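Local atomic coordinates of xylulose kinase (Bifidobacterium adolescentis ATCC 15703, PDB entry 3I8B), a protein that probably phosphorylates D-xylulose at the expense of ATP, giving D-xylulose 5-phosphate and ADP, as a member of the FGGY family of carbohydrate kinases. Residues D11-T14 with Q15-K18. Numbering follows the deposited sequence.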
ATOM      1  N   ASP A  11       4.601  13.322   2.000  1.00  9.29           N
ATOM      2  CA  ASP A  11       4.568  11.906   2.317  1.00 12.47           C
ATOM      3  C   ASP A  11       4.358  11.740   3.829  1.00 11.36           C
ATOM      4  O   ASP A  11       5.286  11.892   4.624  1.00 10.41           O
ATOM      5  CB  ASP A  11       5.865  11.241   1.861  1.00 12.12           C
ATOM      6  CG  ASP A  11       6.027   9.828   2.398  1.00 16.79           C
ATOM      7  OD1 ASP A  11       5.054   9.263   2.942  1.00 17.07           O
ATOM      8  OD2 ASP A  11       7.140   9.273   2.265  1.00 19.98           O
ATOM      9  N   THR A  12       3.121  11.486   4.230  1.00  8.10           N
ATOM     10  CA  THR A  12       2.861  11.233   5.642  1.00  9.71           C
ATOM     11  C   THR A  12       2.786   9.711   5.856  1.00 11.33           C
ATOM     12  O   THR A  12       1.798   9.064   5.521  1.00  8.67           O
ATOM     13  CB  THR A  12       1.613  11.990   6.131  1.00  8.25           C
ATOM     14  OG1 THR A  12       1.458  11.818   7.542  1.00 10.70           O
ATOM     15  CG2 THR A  12       0.334  11.520   5.400  1.00 11.73           C
ATOM     16  N   SER A  13       3.873   9.144   6.365  1.00 11.60           N
ATOM     17  CA  SER A  13       3.979   7.703   6.558  1.00  9.02           C
ATOM     18  C   SER A  13       3.798   7.387   8.034  1.00 10.87           C
ATOM     19  O   SER A  13       3.670   8.291   8.852  1.00 10.53           O
ATOM     20  CB  SER A  13       5.352   7.205   6.099  1.00 11.79           C
ATOM     21  OG  SER A  13       6.386   7.739   6.935  1.00 15.85           O
ATOM     22  N   THR A  14       3.781   6.102   8.385  1.00 10.77           N
ATOM     23  CA  THR A  14       3.667   5.739   9.784  1.00  8.77           C
ATOM     24  C   THR A  14       4.735   6.464  10.606  1.00 10.29           C
ATOM     25  O   THR A  14       4.445   7.053  11.654  1.00 10.11           O
ATOM     26  CB  THR A  14       3.755   4.217   9.956  1.00 13.09           C
ATOM     27  OG1 THR A  14       2.764   3.599   9.120  1.00 12.38           O
ATOM     28  CG2 THR A  14       3.514   3.826  11.405  1.00 12.85           C
ATOM     29  N   GLN A  15       5.964   6.466  10.105  1.00  8.72           N
ATOM     30  CA  GLN A  15       7.091   6.918  10.911  1.00 16.96           C
ATOM     31  C   GLN A  15       7.358   8.414  10.926  1.00 15.44           C
ATOM     32  O   GLN A  15       7.860   8.936  11.929  1.00 14.06           O
ATOM     33  CB  GLN A  15       8.357   6.147  10.543  1.00 19.29           C
ATOM     34  CG  GLN A  15       8.346   4.744  11.118  1.00 19.70           C
ATOM     35  CD  GLN A  15       9.397   3.849  10.495  1.00 39.81           C
ATOM     36  OE1 GLN A  15      10.303   3.366  11.179  1.00 49.96           O
ATOM     37  NE2 GLN A  15       9.284   3.622   9.190  1.00 40.49           N
ATOM     38  N   SER A  16       6.996   9.102   9.844  1.00 13.28           N
ATOM     39  CA  SER A  16       7.346  10.506   9.712  1.00 11.90           C
ATOM     40  C   SER A  16       6.549  11.233   8.622  1.00 12.36           C
ATOM     41  O   SER A  16       5.824  10.620   7.836  1.00 10.29           O
ATOM     42  CB  SER A  16       8.839  10.633   9.387  1.00 16.92           C
ATOM     43  OG  SER A  16       9.100  10.218   8.051  1.00 18.77           O
ATOM     44  N   CYS A  17       6.714  12.554   8.590  1.00 10.54           N
ATOM     45  CA  CYS A  17       6.192  13.365   7.513  1.00 10.87           C
ATOM     46  C   CYS A  17       7.356  13.947   6.700  1.00 10.57           C
ATOM     47  O   CYS A  17       8.295  14.491   7.260  1.00 11.55           O
ATOM     48  CB  CYS A  17       5.329  14.491   8.064  1.00  8.92           C
ATOM     49  SG  CYS A  17       4.246  15.230   6.809  1.00 12.17           S
ATOM     50  N   LYS A  18       7.288  13.832   5.383  1.00 13.71           N
ATOM     51  CA  LYS A  18       8.296  14.446   4.519  1.00 11.92           C
ATOM     52  C   LYS A  18       7.617  15.457   3.616  1.00 10.89           C
ATOM     53  O   LYS A  18       6.486  15.231   3.178  1.00 10.53           O
ATOM     54  CB  LYS A  18       9.007  13.389   3.685  1.00 11.00           C
ATOM     55  CG  LYS A  18       9.898  12.478   4.523  1.00 15.15           C
ATOM     56  CD  LYS A  18      10.233  11.215   3.779  1.00 13.88           C
ATOM     57  CE  LYS A  18      11.188  10.353   4.591  1.00 18.33           C
ATOM     58  NZ  LYS A  18      11.226   8.998   3.982  1.00 19.68           N
TER
HETATM   59  O   HOH W   1       7.337  10.013   5.248  1.00 15.21           O
HETATM   60  O   HOH W   2       8.630   8.006   4.268  1.00 21.14           O
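D11 and K18 form an antiparallel hydrogen-bonded pair, D11 N giving to K18 O and K18 N to D11 O, each at 2.9 Å. Their side chains run alongside each other: with CG anti to the backbone N (chi1 169°), the D11 carboxylate lies beside the extended lysine, OD2 4.0 Å from CD. D11 OD2 and K18 NZ stay 4.4 Å apart, too far for a salt bridge, and one water joins them, donating to the carboxylate and accepting from the ammonium, which also forms a salt bridge with E459. T12 turns to the other face, its CB 4.2 Å from C17 SG. S13 N binds S16 O nearly end-on at 2.9 Å, while S13 OG accepts from S16 N at 3.3 Å and meets a second water that donates to D11 O. With an alanine here, S16 N is likely to lose its side-chain acceptor and the water one of its holders. T14 turns the chain back into Q15, its OG1 hydrogen-bonded to W93 NE1 and Q73 OE1. This tight β-hairpin of strands 6-12 and 16-23 corresponds to the phosphate 1 loop of the actin-like ATPase fold, which in relatives faces the ATP phosphates; D11 is predicted to matter for activity and lies near the probable proton acceptor D274.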